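Local atomic coordinates of monomethylamine methyltransferase MtmB1 (Methanosarcina barkeri, PDB entry 1NTH), a protein that transfers the methyl group of monomethylamine to the corrinoid cofactor of its partner protein MtmC, a step in methanogenesis from methylamine. Residues V111-R116 with K123-G128; E101-L104 with D109-N112; T355-A358 with I363-G366. All coordinates share one frame; numbering follows the deposited sequence.

Contact 1 (V111-R116 with K123-G128); sequences VNVRKR and KPIVQG
R116 lays its guanidinium flat over P124, whose CD stands 3.8 Å above the centre of the R116 plane; farther up the same side chain, CD of R116 rests on CA of P124 at 3.7 Å. Proline suits the place, offering a smooth aliphatic ring to a flat cation. A bend in the arginine chain (chi3 68°) turns the guanidinium across the proline. At the other end I125 reaches to the strand 111-114: its CG1 meets V113 CG2 at 4.1 Å, the two branched side chains crossing almost at right angles, while its CD1 lies 3.8 Å from N112 O. No hydrogen bond joins the segments, and the strand axes run 116° apart. This is where the 101-114 hairpin meets the start of strand 125-128 at the N-terminal end of the TIM barrel; V113 and I125 both also touch I363 there. What positions the buried arginine lies farther out: NE binds A122 O, and NH1 binds the carbonyl oxygens of R361 and T357. A leucine in place of R116 would probably leave those three carbonyl oxygens without this donor and the P124 ring without its flat cover. K123 turns outward, its NZ in a salt bridge with E152.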
ATOM      1  N   VAL A 111      17.090   8.911  -5.542  1.00 14.94           N
ATOM      2  CA  VAL A 111      18.356   9.041  -6.256  1.00 15.35           C
ATOM      3  C   VAL A 111      19.041   7.689  -6.389  1.00 16.74           C
ATOM      4  O   VAL A 111      18.915   6.824  -5.518  1.00 16.39           O
ATOM      5  CB  VAL A 111      19.334  10.025  -5.558  1.00 17.77           C
ATOM      6  CG1 VAL A 111      18.748  11.431  -5.571  1.00 19.84           C
ATOM      7  CG2 VAL A 111      19.618   9.574  -4.133  1.00 17.62           C
ATOM      8  N   ASN A 112      19.748   7.505  -7.495  1.00 15.96           N
ATOM      9  CA  ASN A 112      20.461   6.263  -7.740  1.00 16.89           C
ATOM     10  C   ASN A 112      21.891   6.360  -7.246  1.00 16.74           C
ATOM     11  O   ASN A 112      22.588   7.338  -7.516  1.00 17.73           O
ATOM     12  CB  ASN A 112      20.487   5.934  -9.233  1.00 17.92           C
ATOM     13  CG  ASN A 112      19.105   5.744  -9.808  1.00 20.99           C
ATOM     14  OD1 ASN A 112      18.504   6.680 -10.338  1.00 23.15           O
ATOM     15  ND2 ASN A 112      18.584   4.530  -9.697  1.00 19.74           N
ATOM     16  N   VAL A 113      22.321   5.342  -6.513  1.00 15.47           N
ATOM     17  CA  VAL A 113      23.686   5.292  -6.013  1.00 15.44           C
ATOM     18  C   VAL A 113      24.405   4.207  -6.804  1.00 15.60           C
ATOM     19  O   VAL A 113      24.074   3.024  -6.690  1.00 16.41           O
ATOM     20  CB  VAL A 113      23.732   4.936  -4.514  1.00 15.61           C
ATOM     21  CG1 VAL A 113      25.187   4.930  -4.026  1.00 16.69           C
ATOM     22  CG2 VAL A 113      22.909   5.936  -3.717  1.00 17.40           C
ATOM     23  N   ARG A 114      25.367   4.620  -7.625  1.00 16.83           N
ATOM     24  CA  ARG A 114      26.135   3.690  -8.444  1.00 16.67           C
ATOM     25  C   ARG A 114      27.628   3.893  -8.203  1.00 16.84           C
ATOM     26  O   ARG A 114      28.049   4.940  -7.716  1.00 18.33           O
ATOM     27  CB  ARG A 114      25.794   3.890  -9.925  1.00 19.58           C
ATOM     28  CG  ARG A 114      24.307   3.698 -10.229  1.00 22.98           C
ATOM     29  CD  ARG A 114      24.032   3.621 -11.725  1.00 25.93           C
ATOM     30  NE  ARG A 114      22.617   3.382 -12.014  1.00 27.69           N
ATOM     31  CZ  ARG A 114      21.753   4.327 -12.375  1.00 27.75           C
ATOM     32  NH1 ARG A 114      22.151   5.587 -12.497  1.00 25.84           N
ATOM     33  NH2 ARG A 114      20.487   4.010 -12.616  1.00 28.62           N
ATOM     34  N   LYS A 115      28.427   2.891  -8.545  1.00 17.35           N
ATOM     35  CA  LYS A 115      29.867   2.970  -8.323  1.00 17.42           C
ATOM     36  C   LYS A 115      30.589   4.099  -9.055  1.00 17.95           C
ATOM     37  O   LYS A 115      30.258   4.439 -10.196  1.00 18.37           O
ATOM     38  CB  LYS A 115      30.537   1.639  -8.689  1.00 19.13           C
ATOM     39  CG  LYS A 115      32.042   1.648  -8.423  1.00 21.77           C
ATOM     40  CD  LYS A 115      32.724   0.342  -8.794  1.00 25.19           C
ATOM     41  CE  LYS A 115      34.222   0.424  -8.494  1.00 24.53           C
ATOM     42  NZ  LYS A 115      34.925  -0.839  -8.850  1.00 28.65           N
ATOM     43  N   ARG A 116      31.577   4.679  -8.375  1.00 17.92           N
ATOM     44  CA  ARG A 116      32.411   5.736  -8.943  1.00 17.91           C
ATOM     45  C   ARG A 116      33.854   5.250  -8.894  1.00 19.09           C
ATOM     46  O   ARG A 116      34.252   4.555  -7.962  1.00 19.00           O
ATOM     47  CB  ARG A 116      32.314   7.035  -8.134  1.00 17.31           C
ATOM     48  CG  ARG A 116      31.003   7.786  -8.277  1.00 17.23           C
ATOM     49  CD  ARG A 116      31.054   9.143  -7.572  1.00 15.93           C
ATOM     50  NE  ARG A 116      31.963  10.091  -8.224  1.00 16.26           N
ATOM     51  CZ  ARG A 116      33.152  10.457  -7.747  1.00 17.92           C
ATOM     52  NH1 ARG A 116      33.599   9.958  -6.598  1.00 15.59           N
ATOM     53  NH2 ARG A 116      33.896  11.327  -8.419  1.00 16.62           N
ATOM     54  N   LYS A 123      29.471  12.973 -10.356  1.00 20.45           N
ATOM     55  CA  LYS A 123      29.499  13.582  -9.033  1.00 20.47           C
ATOM     56  C   LYS A 123      28.973  12.605  -7.981  1.00 18.84           C
ATOM     57  O   LYS A 123      28.044  11.841  -8.235  1.00 18.45           O
ATOM     58  CB  LYS A 123      28.629  14.841  -9.033  1.00 21.00           C
ATOM     59  CG  LYS A 123      28.604  15.614  -7.725  1.00 21.91           C
ATOM     60  CD  LYS A 123      27.584  16.746  -7.795  1.00 22.03           C
ATOM     61  CE  LYS A 123      27.604  17.602  -6.534  1.00 21.36           C
ATOM     62  NZ  LYS A 123      26.519  18.628  -6.550  1.00 23.59           N
ATOM     63  N   PRO A 124      29.581  12.595  -6.791  1.00 18.11           N
ATOM     64  CA  PRO A 124      29.070  11.670  -5.778  1.00 17.65           C
ATOM     65  C   PRO A 124      27.740  12.179  -5.231  1.00 17.06           C
ATOM     66  O   PRO A 124      27.344  13.320  -5.487  1.00 17.50           O
ATOM     67  CB  PRO A 124      30.173  11.669  -4.717  1.00 18.65           C
ATOM     68  CG  PRO A 124      30.790  13.020  -4.858  1.00 19.48           C
ATOM     69  CD  PRO A 124      30.850  13.206  -6.357  1.00 17.09           C
ATOM     70  N   ILE A 125      27.047  11.318  -4.497  1.00 16.10           N
ATOM     71  CA  ILE A 125      25.779  11.676  -3.881  1.00 16.69           C
ATOM     72  C   ILE A 125      26.093  12.541  -2.669  1.00 17.30           C
ATOM     73  O   ILE A 125      26.994  12.223  -1.887  1.00 17.10           O
ATOM     74  CB  ILE A 125      25.017  10.408  -3.423  1.00 17.92           C
ATOM     75  CG1 ILE A 125      24.562   9.610  -4.646  1.00 20.00           C
ATOM     76  CG2 ILE A 125      23.843  10.786  -2.527  1.00 19.28           C
ATOM     77  CD1 ILE A 125      23.694  10.400  -5.610  1.00 22.40           C
ATOM     78  N   VAL A 126      25.359  13.638  -2.517  1.00 15.22           N
ATOM     79  CA  VAL A 126      25.564  14.545  -1.395  1.00 15.82           C
ATOM     80  C   VAL A 126      24.536  14.269  -0.303  1.00 14.77           C
ATOM     81  O   VAL A 126      23.347  14.557  -0.458  1.00 15.84           O
ATOM     82  CB  VAL A 126      25.452  16.017  -1.848  1.00 15.79           C
ATOM     83  CG1 VAL A 126      25.614  16.952  -0.654  1.00 17.66           C
ATOM     84  CG2 VAL A 126      26.516  16.315  -2.896  1.00 17.71           C
ATOM     85  N   GLN A 127      25.002  13.687   0.796  1.00 14.22           N
ATOM     86  CA  GLN A 127      24.140  13.377   1.926  1.00 13.72           C
ATOM     87  C   GLN A 127      24.390  14.459   2.967  1.00 15.78           C
ATOM     88  O   GLN A 127      25.378  14.414   3.696  1.00 15.68           O
ATOM     89  CB  GLN A 127      24.485  11.998   2.486  1.00 15.25           C
ATOM     90  CG  GLN A 127      23.640  11.578   3.675  1.00 15.67           C
ATOM     91  CD  GLN A 127      23.655  10.079   3.873  1.00 16.49           C
ATOM     92  OE1 GLN A 127      24.490   9.532   4.604  1.00 19.19           O
ATOM     93  NE2 GLN A 127      22.739   9.398   3.200  1.00 15.20           N
ATOM     94  N   GLY A 128      23.493  15.434   3.022  1.00 13.70           N
ATOM     95  CA  GLY A 128      23.669  16.538   3.945  1.00 15.90           C
ATOM     96  C   GLY A 128      22.779  16.528   5.164  1.00 15.54           C
ATOM     97  O   GLY A 128      21.625  16.103   5.115  1.00 16.08           O
TER

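Contact 2 (E101-L104 with D109-N112); sequences EFVL and DAVN
L104 and V111 face each other as the hydrogen-bonded pair of an antiparallel hairpin, and they make up its tight part. L104 N gives a bond of 3.0 Å to V111 O, and V111 N returns one of 2.9 Å to L104 O; both are nearly straight at hydrogen (168° and 160°). On the inward face of this pair CB of L104 meets CG2 of V111 at 4.1 Å. With CG1 anti to the carbonyl carbon (chi1 -64°), the valine has to hold CG2 between its backbone N and carbonyl carbon, and this is the methyl that leans to the leucine. Both are apolar residues suited to a face turned into the protein, the beta-branched valine also fitting an extended strand.

The opposite face is the one open to water. V103 and N112, a non-hydrogen-bonded pair, run alongside each other from the same face, with V103 CG2 3.4 Å from N112 ND2. The other valine methyl, CG1, touches CB of A110, a small residue just before strand 111-114 begins, at 3.8 Å. V103 is exposed, and a water takes over beside it: it accepts from N112 ND2 at 2.9 Å and lies 2.8 Å from E101 OE2, within hydrogen-bonding reach, so an amide and a carboxylate that do not meet directly are joined through it. OE1 of E101 forms a salt bridge with R114 of a neighbouring subunit, so this polar face borders a subunit interface.

Beneath the hairpin, L104 and V111 both rest on T155 of strand 155-156, and the F102 ring meets that of W293, at the start of strand 293-300, with the planes nearer parallel than perpendicular.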
ATOM      1  N   GLU A 101      24.454  -1.581  -6.774  1.00 18.47           N
ATOM      2  CA  GLU A 101      23.857  -0.253  -6.765  1.00 17.39           C
ATOM      3  C   GLU A 101      22.552  -0.316  -5.991  1.00 16.81           C
ATOM      4  O   GLU A 101      22.067  -1.397  -5.657  1.00 16.64           O
ATOM      5  CB  GLU A 101      23.577   0.203  -8.201  1.00 19.90           C
ATOM      6  CG  GLU A 101      22.489  -0.604  -8.901  1.00 22.01           C
ATOM      7  CD  GLU A 101      22.256  -0.158 -10.338  1.00 25.66           C
ATOM      8  OE1 GLU A 101      22.994  -0.617 -11.237  1.00 26.14           O
ATOM      9  OE2 GLU A 101      21.341   0.660 -10.568  1.00 27.41           O
ATOM     10  N   PHE A 102      21.987   0.846  -5.690  1.00 15.41           N
ATOM     11  CA  PHE A 102      20.718   0.892  -4.981  1.00 15.36           C
ATOM     12  C   PHE A 102      20.108   2.277  -5.086  1.00 15.49           C
ATOM     13  O   PHE A 102      20.760   3.223  -5.532  1.00 16.41           O
ATOM     14  CB  PHE A 102      20.883   0.476  -3.507  1.00 15.33           C
ATOM     15  CG  PHE A 102      21.868   1.306  -2.731  1.00 15.51           C
ATOM     16  CD1 PHE A 102      21.492   2.524  -2.176  1.00 15.72           C
ATOM     17  CD2 PHE A 102      23.175   0.865  -2.551  1.00 16.83           C
ATOM     18  CE1 PHE A 102      22.406   3.292  -1.448  1.00 16.73           C
ATOM     19  CE2 PHE A 102      24.096   1.622  -1.828  1.00 16.43           C
ATOM     20  CZ  PHE A 102      23.710   2.837  -1.277  1.00 17.08           C
ATOM     21  N   VAL A 103      18.843   2.378  -4.699  1.00 15.85           N
ATOM     22  CA  VAL A 103      18.117   3.636  -4.744  1.00 15.73           C
ATOM     23  C   VAL A 103      17.793   4.110  -3.332  1.00 15.74           C
ATOM     24  O   VAL A 103      17.409   3.313  -2.473  1.00 17.35           O
ATOM     25  CB  VAL A 103      16.791   3.475  -5.524  1.00 16.71           C
ATOM     26  CG1 VAL A 103      15.957   4.745  -5.419  1.00 16.24           C
ATOM     27  CG2 VAL A 103      17.087   3.154  -6.982  1.00 17.15           C
ATOM     28  N   LEU A 104      17.970   5.406  -3.094  1.00 14.65           N
ATOM     29  CA  LEU A 104      17.656   6.002  -1.799  1.00 14.41           C
ATOM     30  C   LEU A 104      16.510   6.979  -2.022  1.00 13.41           C
ATOM     31  O   LEU A 104      16.467   7.667  -3.043  1.00 15.20           O
ATOM     32  CB  LEU A 104      18.865   6.753  -1.228  1.00 14.61           C
ATOM     33  CG  LEU A 104      20.058   5.889  -0.817  1.00 14.63           C
ATOM     34  CD1 LEU A 104      21.211   6.786  -0.384  1.00 14.78           C
ATOM     35  CD2 LEU A 104      19.643   4.956   0.325  1.00 15.77           C
ATOM     36  N   ASP A 109      11.939  12.469  -5.653  1.00 15.08           N
ATOM     37  CA  ASP A 109      13.132  12.753  -4.866  1.00 15.49           C
ATOM     38  C   ASP A 109      14.136  11.612  -4.703  1.00 15.36           C
ATOM     39  O   ASP A 109      15.187  11.785  -4.085  1.00 16.21           O
ATOM     40  CB  ASP A 109      12.685  13.272  -3.499  1.00 15.76           C
ATOM     41  CG  ASP A 109      11.599  14.339  -3.617  1.00 17.66           C
ATOM     42  OD1 ASP A 109      10.524  14.184  -2.996  1.00 17.67           O
ATOM     43  OD2 ASP A 109      11.822  15.332  -4.345  1.00 17.93           O
ATOM     44  N   ALA A 110      13.824  10.453  -5.266  1.00 13.56           N
ATOM     45  CA  ALA A 110      14.720   9.309  -5.164  1.00 14.37           C
ATOM     46  C   ALA A 110      16.000   9.544  -5.962  1.00 15.56           C
ATOM     47  O   ALA A 110      16.006  10.295  -6.941  1.00 15.72           O
ATOM     48  CB  ALA A 110      14.012   8.051  -5.671  1.00 15.02           C
ATOM     49  N   VAL A 111      17.090   8.911  -5.542  1.00 14.94           N
ATOM     50  CA  VAL A 111      18.356   9.041  -6.256  1.00 15.35           C
ATOM     51  C   VAL A 111      19.041   7.689  -6.389  1.00 16.74           C
ATOM     52  O   VAL A 111      18.915   6.824  -5.518  1.00 16.39           O
ATOM     53  CB  VAL A 111      19.334  10.025  -5.558  1.00 17.77           C
ATOM     54  CG1 VAL A 111      18.748  11.431  -5.571  1.00 19.84           C
ATOM     55  CG2 VAL A 111      19.618   9.574  -4.133  1.00 17.62           C
ATOM     56  N   ASN A 112      19.748   7.505  -7.495  1.00 15.96           N
ATOM     57  CA  ASN A 112      20.461   6.263  -7.740  1.00 16.89           C
ATOM     58  C   ASN A 112      21.891   6.360  -7.246  1.00 16.74           C
ATOM     59  O   ASN A 112      22.588   7.338  -7.516  1.00 17.73           O
ATOM     60  CB  ASN A 112      20.487   5.934  -9.233  1.00 17.92           C
ATOM     61  CG  ASN A 112      19.105   5.744  -9.808  1.00 20.99           C
ATOM     62  OD1 ASN A 112      18.504   6.680 -10.338  1.00 23.15           O
ATOM     63  ND2 ASN A 112      18.584   4.530  -9.697  1.00 19.74           N
TER
HETATM   64  O   HOH W   1      20.338   2.419  -8.635  1.00 31.22           O

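Contact 3 (T355-A358 with I363-G366); sequences TDTA and ILSG
L364 points the fork of its side chain at D356 and T357, and each methyl takes one of them. The arrangement belongs to a beta-alpha-beta unit of the TIM barrel: strand 330-333, helix 343-359 and strand 363-366, with the last turn of the helix packed against the outside of the strand that follows it. The side chains of D356 and L364 pass each other on opposite headings, so that CD2 of the leucine lies against the CB of the aspartate at 3.4 Å, a close approach, while OD2 of D356 stays 4.1 Å from the same methyl. The leucine thus meets the aliphatic root of an acidic side chain, and the carboxylate passes beyond it.

T357 is approached otherwise: its side chain stands nearly perpendicular to that of L364, bringing OG1 to 4.0 Å from CD1. Both leucine methyls reach the helix because CG is anti to the carbonyl carbon (chi1 -50°) and the chain is extended at chi2 (-175°), which carries the fork across although the residue starts out alongside. Leucine is apt here, being long enough to span from strand to helix and branched enough to touch two successive helix residues. A390 of helix 380-393 touches both L364 and T357, closing the group from the next helix.

No hydrogen bond links the two segments, and the buried polar atoms find partners elsewhere. On the strand, S365 OG binds O2 of the pyrrolysine at position 202. On the helix side OG1 of T357 bonds to the carbonyl O of S353, one turn back, and OD1 of D356 accepts a hydrogen bond from ND2 of N332, on strand 330-333.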
ATOM      1  N   THR A 355      39.088  15.454  -1.681  1.00 18.50           N
ATOM      2  CA  THR A 355      39.691  14.144  -1.470  1.00 17.87           C
ATOM      3  C   THR A 355      38.710  13.001  -1.728  1.00 18.48           C
ATOM      4  O   THR A 355      39.027  12.054  -2.451  1.00 18.12           O
ATOM      5  CB  THR A 355      40.223  14.014  -0.031  1.00 17.77           C
ATOM      6  OG1 THR A 355      41.152  15.075   0.230  1.00 19.03           O
ATOM      7  CG2 THR A 355      40.916  12.670   0.169  1.00 19.59           C
ATOM      8  N   ASP A 356      37.523  13.093  -1.136  1.00 17.86           N
ATOM      9  CA  ASP A 356      36.510  12.054  -1.296  1.00 17.90           C
ATOM     10  C   ASP A 356      36.024  11.907  -2.734  1.00 17.79           C
ATOM     11  O   ASP A 356      35.865  10.795  -3.238  1.00 17.87           O
ATOM     12  CB  ASP A 356      35.308  12.333  -0.387  1.00 18.65           C
ATOM     13  CG  ASP A 356      35.639  12.171   1.086  1.00 19.21           C
ATOM     14  OD1 ASP A 356      36.616  11.454   1.401  1.00 21.30           O
ATOM     15  OD2 ASP A 356      34.911  12.744   1.924  1.00 20.40           O
ATOM     16  N   THR A 357      35.781  13.031  -3.394  1.00 16.95           N
ATOM     17  CA  THR A 357      35.315  13.004  -4.774  1.00 17.15           C
ATOM     18  C   THR A 357      36.363  12.396  -5.703  1.00 17.24           C
ATOM     19  O   THR A 357      36.071  11.477  -6.472  1.00 18.29           O
ATOM     20  CB  THR A 357      34.962  14.428  -5.256  1.00 16.30           C
ATOM     21  OG1 THR A 357      33.919  14.962  -4.431  1.00 17.30           O
ATOM     22  CG2 THR A 357      34.499  14.407  -6.707  1.00 17.51           C
ATOM     23  N   ALA A 358      37.594  12.890  -5.624  1.00 17.47           N
ATOM     24  CA  ALA A 358      38.652  12.381  -6.487  1.00 17.44           C
ATOM     25  C   ALA A 358      39.050  10.939  -6.187  1.00 17.33           C
ATOM     26  O   ALA A 358      39.429  10.202  -7.095  1.00 17.20           O
ATOM     27  CB  ALA A 358      39.871  13.285  -6.392  1.00 18.67           C
ATOM     28  N   ILE A 363      29.304   8.397  -1.824  1.00 15.20           N
ATOM     29  CA  ILE A 363      28.494   9.265  -0.978  1.00 14.67           C
ATOM     30  C   ILE A 363      29.328  10.137  -0.037  1.00 15.79           C
ATOM     31  O   ILE A 363      30.302   9.670   0.555  1.00 16.86           O
ATOM     32  CB  ILE A 363      27.520   8.423  -0.116  1.00 15.18           C
ATOM     33  CG1 ILE A 363      26.588   7.610  -1.024  1.00 14.74           C
ATOM     34  CG2 ILE A 363      26.717   9.334   0.807  1.00 16.07           C
ATOM     35  CD1 ILE A 363      25.712   6.612  -0.273  1.00 15.90           C
ATOM     36  N   LEU A 364      28.944  11.404   0.083  1.00 14.88           N
ATOM     37  CA  LEU A 364      29.609  12.345   0.986  1.00 14.95           C
ATOM     38  C   LEU A 364      28.570  12.643   2.065  1.00 16.22           C
ATOM     39  O   LEU A 364      27.491  13.153   1.761  1.00 17.22           O
ATOM     40  CB  LEU A 364      29.977  13.639   0.251  1.00 15.62           C
ATOM     41  CG  LEU A 364      30.732  13.501  -1.072  1.00 16.08           C
ATOM     42  CD1 LEU A 364      31.124  14.888  -1.577  1.00 18.03           C
ATOM     43  CD2 LEU A 364      31.964  12.639  -0.872  1.00 17.46           C
ATOM     44  N   SER A 365      28.888  12.329   3.319  1.00 14.78           N
ATOM     45  CA  SER A 365      27.947  12.540   4.419  1.00 15.52           C
ATOM     46  C   SER A 365      28.465  13.608   5.391  1.00 16.52           C
ATOM     47  O   SER A 365      29.351  13.340   6.203  1.00 16.61           O
ATOM     48  CB  SER A 365      27.729  11.209   5.155  1.00 15.49           C
ATOM     49  OG  SER A 365      26.554  11.225   5.950  1.00 16.85           O
ATOM     50  N   GLY A 366      27.905  14.813   5.300  1.00 15.15           N
ATOM     51  CA  GLY A 366      28.335  15.905   6.164  1.00 15.19           C
ATOM     52  C   GLY A 366      27.265  16.967   6.347  1.00 16.15           C
ATOM     53  O   GLY A 366      26.196  16.865   5.753  1.00 16.68           O
TER

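Contacts 1 and 2 share V111 and N112, and their centres lie 8 Å apart: the hairpin of contact 2 continues into contact 1 through a probable bond from V113 N to F102 O (2.8 Å). Contact 3, centred 9 Å from contact 1, adjoins it through parallel strands 125-128 and 363-366, with L364 N 2.9 Å from I125 O and Q127 N 2.7 Å from L364 O. P124 CG also packs on L364 CD1 at 3.8 Å. Contacts 2 and 3, centres about 17 Å apart, do not touch. Toward the pyrrolysine, Q127 and S365 bond to each other from these neighbouring strands, and S365 meets the pyrrolysine itself, while the hairpin lies at the barrel's N-terminal end.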